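C-glycoside 3-oxidase (Microbacterium trichothecenolyticum, PDB 7DVE) uses FAD and molecular oxygen to oxidise the C3 hydroxyl of the sugar in C-glycosides such as isoorientin and mangiferin, releasing hydrogen peroxide. Local coordinates at residues Arg26-Ser29 against Glu30-Ser34; Gly175-Arg178 against Glu179-Ala183; Phe435-Pro438 against Leu439-Leu443. All blocks are in the same frame, centred on the assembly; numbering follows the deposited sequence.

Contact 1 of 3, residues Arg26-Ser29 against Glu30-Ser34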
ATOM      1  N   ARG A  26      16.537   2.702   0.017  1.00 64.82           N
ATOM      2  CA  ARG A  26      17.325   1.755   0.801  1.00 65.00           C
ATOM      3  C   ARG A  26      18.183   0.861  -0.088  1.00 67.78           C
ATOM      4  O   ARG A  26      19.351   0.586   0.238  1.00 69.23           O
ATOM      5  CB  ARG A  26      16.429   0.906   1.694  1.00 62.47           C
ATOM      6  CG  ARG A  26      17.210   0.336   2.903  1.00 67.82           C
ATOM      7  CD  ARG A  26      17.301  -1.166   2.818  1.00 66.45           C
ATOM      8  NE  ARG A  26      17.849  -1.812   4.001  1.00 63.37           N
ATOM      9  CZ  ARG A  26      17.153  -2.077   5.098  1.00 62.42           C
ATOM     10  NH1 ARG A  26      15.952  -1.565   5.293  1.00 62.21           N
ATOM     11  NH2 ARG A  26      17.682  -2.863   6.026  1.00 67.41           N
ATOM     12  N   ILE A  27      17.637   0.395  -1.217  1.00 66.08           N
ATOM     13  CA  ILE A  27      18.434  -0.493  -2.052  1.00 66.94           C
ATOM     14  C   ILE A  27      19.583   0.260  -2.680  1.00 68.62           C
ATOM     15  O   ILE A  27      20.661  -0.306  -2.877  1.00 70.53           O
ATOM     16  CB  ILE A  27      17.586  -1.197  -3.121  1.00 68.31           C
ATOM     17  CG1 ILE A  27      16.496  -2.027  -2.456  1.00 66.11           C
ATOM     18  CG2 ILE A  27      18.488  -2.091  -4.000  1.00 64.47           C
ATOM     19  CD1 ILE A  27      17.045  -3.339  -1.890  1.00 65.30           C
ATOM     20  N   LEU A  28      19.401   1.542  -2.990  1.00 69.19           N
ATOM     21  CA  LEU A  28      20.543   2.278  -3.516  1.00 69.20           C
ATOM     22  C   LEU A  28      21.524   2.659  -2.412  1.00 71.12           C
ATOM     23  O   LEU A  28      22.728   2.742  -2.674  1.00 73.36           O
ATOM     24  CB  LEU A  28      20.075   3.512  -4.304  1.00 72.44           C
ATOM     25  CG  LEU A  28      19.268   3.189  -5.576  1.00 68.83           C
ATOM     26  CD1 LEU A  28      18.486   4.382  -6.121  1.00 66.91           C
ATOM     27  CD2 LEU A  28      20.174   2.581  -6.660  1.00 67.57           C
ATOM     28  N   SER A  29      21.061   2.863  -1.173  1.00 69.67           N
ATOM     29  CA  SER A  29      22.021   3.068  -0.086  1.00 70.50           C
ATOM     30  C   SER A  29      22.841   1.808   0.177  1.00 70.62           C
ATOM     31  O   SER A  29      23.992   1.901   0.625  1.00 70.56           O
ATOM     32  CB  SER A  29      21.312   3.514   1.192  1.00 69.22           C
ATOM     33  OG  SER A  29      20.563   4.701   0.972  1.00 72.59           O
ATOM     34  N   GLU A  30      22.282   0.632  -0.122  1.00 70.07           N
ATOM     35  CA  GLU A  30      23.035  -0.617   0.008  1.00 69.09           C
ATOM     36  C   GLU A  30      23.966  -0.841  -1.190  1.00 72.42           C
ATOM     37  O   GLU A  30      25.190  -0.891  -1.035  1.00 76.67           O
ATOM     38  CB  GLU A  30      22.074  -1.804   0.188  1.00 69.68           C
ATOM     39  CG  GLU A  30      21.459  -1.965   1.607  1.00 65.37           C
ATOM     40  CD  GLU A  30      20.286  -2.963   1.648  1.00 67.61           C
ATOM     41  OE1 GLU A  30      19.856  -3.437   0.573  1.00 66.61           O
ATOM     42  OE2 GLU A  30      19.780  -3.271   2.753  1.00 68.86           O
ATOM     43  N   ARG A  31      23.417  -0.990  -2.396  1.00 73.44           N
ATOM     44  CA  ARG A  31      24.234  -1.366  -3.554  1.00 74.59           C
ATOM     45  C   ARG A  31      24.904  -0.191  -4.270  1.00 75.20           C
ATOM     46  O   ARG A  31      25.745  -0.426  -5.143  1.00 79.77           O
ATOM     47  CB  ARG A  31      23.390  -2.140  -4.581  1.00 70.81           C
ATOM     48  CG  ARG A  31      22.798  -3.438  -4.043  1.00 71.51           C
ATOM     49  CD  ARG A  31      22.364  -4.364  -5.164  1.00 70.20           C
ATOM     50  NE  ARG A  31      21.946  -5.668  -4.660  1.00 69.36           N
ATOM     51  CZ  ARG A  31      21.789  -6.749  -5.413  1.00 68.57           C
ATOM     52  NH1 ARG A  31      22.014  -6.723  -6.715  1.00 67.08           N
ATOM     53  NH2 ARG A  31      21.383  -7.880  -4.845  1.00 69.25           N
ATOM     54  N   ALA A  32      24.563   1.056  -3.953  1.00 74.53           N
ATOM     55  CA  ALA A  32      25.055   2.206  -4.718  1.00 77.38           C
ATOM     56  C   ALA A  32      25.367   3.361  -3.775  1.00 78.56           C
ATOM     57  O   ALA A  32      24.908   4.490  -3.958  1.00 79.51           O
ATOM     58  CB  ALA A  32      24.036   2.629  -5.779  1.00 73.29           C
ATOM     59  N   SER A  33      26.158   3.073  -2.739  1.00 78.08           N
ATOM     60  CA  SER A  33      26.401   4.020  -1.653  1.00 78.31           C
ATOM     61  C   SER A  33      27.090   5.293  -2.121  1.00 82.71           C
ATOM     62  O   SER A  33      27.157   6.267  -1.365  1.00 85.72           O
ATOM     63  CB  SER A  33      27.253   3.338  -0.585  1.00 76.95           C
ATOM     64  OG  SER A  33      28.593   3.261  -1.041  1.00 80.01           O
ATOM     65  N   SER A  34      27.616   5.296  -3.340  1.00 80.46           N
ATOM     66  CA  SER A  34      28.304   6.441  -3.912  1.00 84.87           C
ATOM     67  C   SER A  34      27.361   7.429  -4.598  1.00 85.94           C
ATOM     68  O   SER A  34      27.772   8.558  -4.895  1.00 83.72           O
ATOM     69  CB  SER A  34      29.314   5.918  -4.923  1.00 87.93           C
ATOM     70  OG  SER A  34      28.770   4.736  -5.507  1.00 86.53           O
TER
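The last turn of helix 19-31, the helix of the Rossmann-type beta-alpha-beta unit between strands 12-15 and 37-40, is joined on the flank that faces helices 149-161 and 215-224 by a salt bridge between R26 and E30. The two side chains are one turn apart and meet at an angle. R26 NE lies 2.7 Å from E30 OE2, which sits at the edge of the guanidinium, near its plane. The hydrogen bond within this salt bridge is weak, its N-H meeting OE2 at 130°, and the carboxylate is turned 72° against the guanidinium, so the attraction is probably carried more by charge than by a directed bond. R26 gets there with CG anti to its backbone N (chi1 -157°) and a bend at chi2. E30 OE2 has a second cationic partner in R159 of helix 149-161, while R26 NH1 donates to V218 O of helix 215-224. Arginine, with donors on several sides, suits such a place between helices. With an alanine in place of E30, R26 NE and R159 would probably both lose their anionic mate, weakening the link to helix 149-161. On the buried side, I27 and L28 are apolar because they pack on helix 490-510. S29 is small, and its OG turns back to A25 O. The main chain continues the helix with R31 N to I27 O at 2.9 Å, nearly straight. It then finishes with A32 N to L28 O, 2.8 Å, as A32 leaves helical geometry. There the A32 methyl CB lies 4.0 Å from L28 CD2.

Contact 2 of 3, residues Gly175-Arg178 against Glu179-Ala183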
ATOM      1  N   GLY A 175      -3.498 -18.733  18.364  1.00 53.27           N
ATOM      2  CA  GLY A 175      -3.853 -19.961  17.695  1.00 56.85           C
ATOM      3  C   GLY A 175      -5.318 -20.351  17.724  1.00 59.22           C
ATOM      4  O   GLY A 175      -5.690 -21.303  17.028  1.00 60.38           O
ATOM      5  N   ILE A 176      -6.161 -19.660  18.496  1.00 57.12           N
ATOM      6  CA  ILE A 176      -7.569 -20.049  18.593  1.00 59.19           C
ATOM      7  C   ILE A 176      -8.263 -19.898  17.243  1.00 59.15           C
ATOM      8  O   ILE A 176      -9.003 -20.782  16.795  1.00 60.77           O
ATOM      9  CB  ILE A 176      -8.284 -19.216  19.671  1.00 59.90           C
ATOM     10  CG1 ILE A 176      -7.759 -19.573  21.057  1.00 62.75           C
ATOM     11  CG2 ILE A 176      -9.775 -19.475  19.614  1.00 60.83           C
ATOM     12  CD1 ILE A 176      -8.520 -18.887  22.174  1.00 65.11           C
ATOM     13  N   VAL A 177      -8.043 -18.763  16.581  1.00 58.95           N
ATOM     14  CA  VAL A 177      -8.728 -18.481  15.327  1.00 57.61           C
ATOM     15  C   VAL A 177      -8.241 -19.425  14.241  1.00 58.87           C
ATOM     16  O   VAL A 177      -9.042 -20.009  13.493  1.00 59.39           O
ATOM     17  CB  VAL A 177      -8.520 -17.011  14.934  1.00 55.04           C
ATOM     18  CG1 VAL A 177      -8.898 -16.779  13.470  1.00 53.53           C
ATOM     19  CG2 VAL A 177      -9.319 -16.133  15.850  1.00 55.18           C
ATOM     20  N   ARG A 178      -6.916 -19.588  14.155  1.00 58.29           N
ATOM     21  CA  ARG A 178      -6.301 -20.496  13.189  1.00 59.16           C
ATOM     22  C   ARG A 178      -6.783 -21.931  13.392  1.00 61.02           C
ATOM     23  O   ARG A 178      -7.091 -22.632  12.425  1.00 62.48           O
ATOM     24  CB  ARG A 178      -4.774 -20.386  13.308  1.00 55.14           C
ATOM     25  CG  ARG A 178      -3.999 -20.972  12.153  1.00 60.80           C
ATOM     26  CD  ARG A 178      -2.487 -20.725  12.292  1.00 60.58           C
ATOM     27  NE  ARG A 178      -1.839 -21.451  13.388  1.00 60.66           N
ATOM     28  CZ  ARG A 178      -1.468 -20.908  14.544  1.00 60.90           C
ATOM     29  NH1 ARG A 178      -1.786 -19.658  14.864  1.00 52.12           N
ATOM     30  NH2 ARG A 178      -0.764 -21.642  15.408  1.00 58.04           N
ATOM     31  N   GLU A 179      -6.893 -22.366  14.646  1.00 59.48           N
ATOM     32  CA  GLU A 179      -7.406 -23.704  14.951  1.00 61.96           C
ATOM     33  C   GLU A 179      -8.830 -23.879  14.438  1.00 63.01           C
ATOM     34  O   GLU A 179      -9.159 -24.876  13.768  1.00 63.03           O
ATOM     35  CB  GLU A 179      -7.385 -23.913  16.462  1.00 63.25           C
ATOM     36  CG  GLU A 179      -6.723 -25.151  16.962  1.00 69.24           C
ATOM     37  CD  GLU A 179      -6.700 -25.165  18.490  1.00 76.52           C
ATOM     38  OE1 GLU A 179      -6.099 -26.105  19.079  1.00 78.65           O
ATOM     39  OE2 GLU A 179      -7.311 -24.249  19.093  1.00 75.98           O
ATOM     40  N   ARG A 180      -9.698 -22.921  14.771  1.00 62.68           N
ATOM     41  CA  ARG A 180     -11.101 -23.042  14.405  1.00 61.87           C
ATOM     42  C   ARG A 180     -11.284 -23.008  12.892  1.00 63.79           C
ATOM     43  O   ARG A 180     -12.124 -23.735  12.348  1.00 65.72           O
ATOM     44  CB  ARG A 180     -11.903 -21.951  15.102  1.00 59.38           C
ATOM     45  CG  ARG A 180     -12.114 -22.266  16.561  1.00 59.41           C
ATOM     46  CD  ARG A 180     -12.714 -21.108  17.321  1.00 61.79           C
ATOM     47  NE  ARG A 180     -12.480 -21.272  18.747  1.00 66.29           N
ATOM     48  CZ  ARG A 180     -13.242 -20.748  19.694  1.00 68.13           C
ATOM     49  NH1 ARG A 180     -14.277 -19.974  19.397  1.00 67.34           N
ATOM     50  NH2 ARG A 180     -12.958 -21.003  20.969  1.00 64.50           N
ATOM     51  N   LEU A 181     -10.490 -22.198  12.187  1.00 64.24           N
ATOM     52  CA  LEU A 181     -10.602 -22.153  10.730  1.00 62.23           C
ATOM     53  C   LEU A 181     -10.076 -23.437  10.104  1.00 66.86           C
ATOM     54  O   LEU A 181     -10.705 -24.002   9.203  1.00 69.03           O
ATOM     55  CB  LEU A 181      -9.850 -20.944  10.182  1.00 60.08           C
ATOM     56  CG  LEU A 181     -10.482 -19.623  10.598  1.00 57.09           C
ATOM     57  CD1 LEU A 181      -9.715 -18.489   9.972  1.00 55.49           C
ATOM     58  CD2 LEU A 181     -11.945 -19.607  10.176  1.00 57.89           C
ATOM     59  N   ALA A 182      -8.919 -23.914  10.572  1.00 68.22           N
ATOM     60  CA  ALA A 182      -8.360 -25.153  10.047  1.00 69.49           C
ATOM     61  C   ALA A 182      -9.348 -26.294  10.194  1.00 69.43           C
ATOM     62  O   ALA A 182      -9.399 -27.181   9.340  1.00 73.55           O
ATOM     63  CB  ALA A 182      -7.043 -25.480  10.764  1.00 65.54           C
ATOM     64  N   ALA A 183     -10.144 -26.282  11.264  1.00 67.25           N
ATOM     65  CA  ALA A 183     -11.143 -27.334  11.455  1.00 68.86           C
ATOM     66  C   ALA A 183     -12.054 -27.494  10.241  1.00 71.43           C
ATOM     67  O   ALA A 183     -12.419 -28.616   9.878  1.00 72.88           O
ATOM     68  CB  ALA A 183     -11.991 -27.033  12.694  1.00 68.13           C
TER
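Helix 176-183 begins at G175, its N-cap residue, and the contact is the first turns of this short helix folding onto themselves. Four main-chain hydrogen bonds form its frame, from E179 N to G175 O (2.9 Å) through R180 N to I176 O and L181 N to V177 O to A182 N on R178 O, all reasonably straight. Glycine suits the cap because at a phi of 88° a side chain would be jammed against the preceding carbonyl oxygen.

Apolar contact follows on the buried side. V177 and L181 run side by side in the same direction, with V177 CG1 4.0 Å from L181 CD1. Their branched side chains also pack on T331, V333 and V345 of the antiparallel sheet, as fits residues facing inward.

The third kind of contact pairs a methyl with a cationic group. I176 CG2 sits over one face of the R180 guanidinium, 3.4 Å from R180 NE and 3.7 Å from R180 CZ. R180 is extended from CG to NE and runs alongside the isoleucine, while its NH1 donates to the carbonyl oxygens of R308 and I426.

The chemistry thus divides the arginine: its flat face accepts an apolar methyl while its NH1 serves main-chain acceptors beyond the helix, which probably limits how far the guanidinium can turn.

Contact 3 of 3, residues Phe435-Pro438 against Leu439-Leu443. With FAD (flavin-adenine dinucleotide), chain C.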
ATOM      1  N   PHE A 435     -21.031  -7.080   5.031  1.00 50.09           N
ATOM      2  CA  PHE A 435     -21.211  -5.766   4.414  1.00 52.57           C
ATOM      3  C   PHE A 435     -20.217  -5.590   3.272  1.00 51.51           C
ATOM      4  O   PHE A 435     -19.010  -5.770   3.467  1.00 48.34           O
ATOM      5  CB  PHE A 435     -21.009  -4.650   5.455  1.00 49.94           C
ATOM      6  CG  PHE A 435     -21.293  -3.249   4.947  1.00 52.21           C
ATOM      7  CD1 PHE A 435     -22.595  -2.805   4.786  1.00 54.13           C
ATOM      8  CD2 PHE A 435     -20.261  -2.355   4.697  1.00 53.29           C
ATOM      9  CE1 PHE A 435     -22.877  -1.489   4.353  1.00 56.49           C
ATOM     10  CE2 PHE A 435     -20.534  -1.030   4.258  1.00 54.05           C
ATOM     11  CZ  PHE A 435     -21.843  -0.603   4.090  1.00 52.52           C
ATOM     12  N   VAL A 436     -20.708  -5.213   2.094  1.00 49.22           N
ATOM     13  CA  VAL A 436     -19.807  -4.894   0.983  1.00 51.97           C
ATOM     14  C   VAL A 436     -19.404  -3.421   1.114  1.00 51.53           C
ATOM     15  O   VAL A 436     -20.238  -2.534   0.956  1.00 49.79           O
ATOM     16  CB  VAL A 436     -20.456  -5.169  -0.387  1.00 52.45           C
ATOM     17  CG1 VAL A 436     -19.434  -4.924  -1.519  1.00 46.90           C
ATOM     18  CG2 VAL A 436     -20.985  -6.605  -0.477  1.00 50.97           C
ATOM     19  N   MET A 437     -18.119  -3.159   1.385  1.00 51.42           N
ATOM     20  CA  MET A 437     -17.635  -1.790   1.562  1.00 50.02           C
ATOM     21  C   MET A 437     -17.783  -0.997   0.257  1.00 47.68           C
ATOM     22  O   MET A 437     -17.841  -1.575  -0.816  1.00 48.73           O
ATOM     23  CB  MET A 437     -16.167  -1.806   1.982  1.00 49.33           C
ATOM     24  CG  MET A 437     -15.888  -2.321   3.398  1.00 50.99           C
ATOM     25  SD  MET A 437     -16.776  -1.429   4.655  1.00 53.84           S
ATOM     26  CE  MET A 437     -16.011   0.187   4.517  1.00 50.74           C
ATOM     27  N   PRO A 438     -17.851   0.331   0.313  1.00 49.66           N
ATOM     28  CA  PRO A 438     -17.905   1.099  -0.939  1.00 46.50           C
ATOM     29  C   PRO A 438     -16.600   0.980  -1.721  1.00 48.42           C
ATOM     30  O   PRO A 438     -15.504   0.910  -1.152  1.00 46.21           O
ATOM     31  CB  PRO A 438     -18.151   2.549  -0.490  1.00 46.06           C
ATOM     32  CG  PRO A 438     -18.055   2.566   0.991  1.00 49.74           C
ATOM     33  CD  PRO A 438     -18.050   1.153   1.517  1.00 47.43           C
ATOM     34  N   LEU A 439     -16.727   0.988  -3.048  1.00 44.30           N
ATOM     35  CA  LEU A 439     -15.573   0.761  -3.899  1.00 49.62           C
ATOM     36  C   LEU A 439     -14.486   1.784  -3.608  1.00 49.99           C
ATOM     37  O   LEU A 439     -14.769   2.958  -3.349  1.00 48.99           O
ATOM     38  CB  LEU A 439     -15.973   0.800  -5.371  1.00 49.63           C
ATOM     39  CG  LEU A 439     -17.002  -0.291  -5.671  1.00 52.90           C
ATOM     40  CD1 LEU A 439     -17.514  -0.212  -7.108  1.00 53.16           C
ATOM     41  CD2 LEU A 439     -16.433  -1.666  -5.372  1.00 46.01           C
ATOM     42  N   GLY A 440     -13.236   1.316  -3.627  1.00 47.24           N
ATOM     43  CA  GLY A 440     -12.116   2.101  -3.168  1.00 47.10           C
ATOM     44  C   GLY A 440     -11.760   1.869  -1.719  1.00 47.49           C
ATOM     45  O   GLY A 440     -10.654   2.236  -1.299  1.00 49.97           O
ATOM     46  N   ALA A 441     -12.653   1.253  -0.945  1.00 46.01           N
ATOM     47  CA  ALA A 441     -12.404   1.076   0.474  1.00 47.48           C
ATOM     48  C   ALA A 441     -11.179   0.216   0.755  1.00 49.39           C
ATOM     49  O   ALA A 441     -10.577   0.377   1.809  1.00 48.68           O
ATOM     50  CB  ALA A 441     -13.624   0.463   1.145  1.00 47.29           C
ATOM     51  N   SER A 442     -10.785  -0.682  -0.161  1.00 48.40           N
ATOM     52  CA  SER A 442      -9.634  -1.544   0.111  1.00 50.80           C
ATOM     53  C   SER A 442      -8.322  -0.769   0.180  1.00 48.40           C
ATOM     54  O   SER A 442      -7.361  -1.267   0.766  1.00 46.22           O
ATOM     55  CB  SER A 442      -9.513  -2.652  -0.956  1.00 49.01           C
ATOM     56  OG  SER A 442      -8.997  -2.153  -2.180  1.00 46.77           O
ATOM     57  N   LEU A 443      -8.271   0.437  -0.395  1.00 48.00           N
ATOM     58  CA  LEU A 443      -7.060   1.242  -0.528  1.00 46.63           C
ATOM     59  C   LEU A 443      -5.948   0.504  -1.248  1.00 47.78           C
ATOM     60  O   LEU A 443      -4.785   0.884  -1.128  1.00 49.64           O
ATOM     61  CB  LEU A 443      -6.548   1.734   0.818  1.00 47.98           C
ATOM     62  CG  LEU A 443      -7.612   2.242   1.784  1.00 50.93           C
ATOM     63  CD1 LEU A 443      -7.057   2.122   3.188  1.00 49.35           C
ATOM     64  CD2 LEU A 443      -8.002   3.666   1.457  1.00 46.88           C
TER
HETATM   65  PA  FAD C 801       1.931   5.703  -0.618  1.00 52.71           P
HETATM   66  O1A FAD C 801       0.675   6.436  -0.906  1.00 53.98           O
HETATM   67  O2A FAD C 801       1.988   4.821   0.571  1.00 51.84           O
HETATM   68  O5B FAD C 801       3.026   6.886  -0.550  1.00 55.82           O
HETATM   69  C5B FAD C 801       3.150   7.783  -1.657  1.00 52.77           C
HETATM   70  C4B FAD C 801       3.678   9.112  -1.183  1.00 54.23           C
HETATM   71  O4B FAD C 801       3.836   9.920  -2.387  1.00 55.29           O
HETATM   72  C3B FAD C 801       2.634   9.851  -0.322  1.00 56.76           C
HETATM   73  O3B FAD C 801       3.266  10.248   0.911  1.00 55.53           O
HETATM   74  C2B FAD C 801       2.327  11.075  -1.197  1.00 54.00           C
HETATM   75  O2B FAD C 801       2.104  12.249  -0.412  1.00 53.14           O
HETATM   76  C1B FAD C 801       3.614  11.260  -1.975  1.00 56.53           C
HETATM   77  N9A FAD C 801       3.383  12.102  -3.205  1.00 58.82           N
HETATM   78  C8A FAD C 801       2.405  11.816  -4.080  1.00 57.00           C
HETATM   79  N7A FAD C 801       2.444  12.716  -5.068  1.00 58.51           N
HETATM   80  C5A FAD C 801       3.437  13.571  -4.812  1.00 61.01           C
HETATM   81  C6A FAD C 801       3.891  14.629  -5.498  1.00 63.10           C
HETATM   82  N6A FAD C 801       3.251  14.915  -6.632  1.00 63.88           N
HETATM   83  N1A FAD C 801       4.935  15.369  -5.077  1.00 63.15           N
HETATM   84  C2A FAD C 801       5.553  15.005  -3.879  1.00 63.43           C
HETATM   85  N3A FAD C 801       5.070  13.882  -3.182  1.00 60.31           N
HETATM   86  C4A FAD C 801       4.024  13.190  -3.662  1.00 60.47           C
HETATM   87  N1  FAD C 801      -1.573  -2.395   2.522  1.00 46.90           N
HETATM   88  C2  FAD C 801      -1.166  -3.709   2.670  1.00 48.94           C
HETATM   89  O2  FAD C 801      -0.426  -4.180   1.814  1.00 47.44           O
HETATM   90  N3  FAD C 801      -1.608  -4.469   3.766  1.00 49.43           N
HETATM   91  C4  FAD C 801      -2.432  -3.876   4.748  1.00 46.34           C
HETATM   92  O4  FAD C 801      -2.795  -4.547   5.720  1.00 44.99           O
HETATM   93  C4X FAD C 801      -2.831  -2.554   4.583  1.00 47.60           C
HETATM   94  N5  FAD C 801      -3.667  -1.940   5.457  1.00 48.00           N
HETATM   95  C5X FAD C 801      -3.918  -0.605   5.328  1.00 47.91           C
HETATM   96  C6  FAD C 801      -4.667   0.086   6.300  1.00 46.89           C
HETATM   97  C7  FAD C 801      -4.890   1.456   6.225  1.00 47.81           C
HETATM   98  C7M FAD C 801      -5.711   2.187   7.318  1.00 47.59           C
HETATM   99  C8  FAD C 801      -4.364   2.173   5.149  1.00 47.10           C
HETATM  100  C8M FAD C 801      -4.607   3.691   5.051  1.00 46.92           C
HETATM  101  C9  FAD C 801      -3.624   1.495   4.170  1.00 48.01           C
HETATM  102  C9A FAD C 801      -3.402   0.108   4.245  1.00 46.91           C
HETATM  103  N10 FAD C 801      -2.704  -0.554   3.294  1.00 48.35           N
HETATM  104  C10 FAD C 801      -2.385  -1.838   3.469  1.00 47.89           C
HETATM  105  C1' FAD C 801      -2.231   0.096   2.038  1.00 47.91           C
HETATM  106  C2' FAD C 801      -0.774   0.573   2.058  1.00 49.69           C
HETATM  107  O2' FAD C 801      -0.664   1.658   2.994  1.00 49.02           O
HETATM  108  C3' FAD C 801      -0.316   0.990   0.620  1.00 48.66           C
HETATM  109  O3' FAD C 801      -0.405  -0.136  -0.265  1.00 49.14           O
HETATM  110  C4' FAD C 801       1.150   1.426   0.607  1.00 50.60           C
HETATM  111  O4' FAD C 801       1.332   2.506   1.511  1.00 49.37           O
HETATM  112  C5' FAD C 801       1.562   1.890  -0.817  1.00 52.64           C
HETATM  113  O5' FAD C 801       2.866   2.506  -0.785  1.00 52.08           O
HETATM  114  P   FAD C 801       3.381   3.573  -1.887  1.00 53.84           P
HETATM  115  O1P FAD C 801       4.656   4.226  -1.481  1.00 54.13           O
HETATM  116  O2P FAD C 801       3.312   2.858  -3.179  1.00 54.87           O
HETATM  117  O3P FAD C 801       2.362   4.831  -1.897  1.00 54.12           O
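M437 and A441 face each other across the type II turn P438-A441, which takes the chain from strand 427-436 into the loop approaching the flavin. Both CB atoms point across the turn, and M437 CB lies 3.5 Å from A441 CB. The methionine chain is folded, bent at chi2 (-56°) and chi3, which brings its CE back to 4.1 Å from the same A441 CB. Its sulfur SD meanwhile lies in the plane of the F435 ring, at the edge. Beside this pair the P438 ring is set only loosely against the alanine, whereas P438 O accepts from A441 N at 2.9 Å, with the donor in the carbonyl plane.

Residue types follow from the turn. L439 takes its second position with phi -58°, G440 the positive phi of the third, and P438, before them, supplies the acceptor carbonyl. Alanine is small enough to fit close to both M437 CB and P438 O. The L439 side chain packs on D110 and L112.

A type I turn, G440 to L443, carries L443 to the FAD, where L443 CD1 lies 3.3 Å from FAD C8 and 3.5 Å from FAD C8M. S442 OG bonds to D297 OD1, and G440 N to the other oxygen of that carboxylate.

Polar bonds to main-chain and serine atoms thus hold the turns, while an apolar leucine meets the dimethylbenzene end of the isoalloxazine, just before H444, the inferred proton acceptor.

In the fold
Contacts 1 and 2 each lie along one helix, contact 1 running on past its end, whereas contact 3 is a pair of turns after a strand. Contact 1 belongs to the parallel Rossmann-type unit and contact 2 packs its helix against the antiparallel sheet; contact 3 leaves that same sheet by way of strand 427-436. Contacts 1 and 2, 23 and 28 Å from the chain's centre, mix buried and exposed residues and combine apolar inner faces with arginines, in contact 1 paired with a carboxylate as well as a carbonyl oxygen, in contact 2 with carbonyl oxygens. Contact 3, 15 Å out, has no exposed residue among those touching, no charged side chain, and includes a flavin-pocket residue.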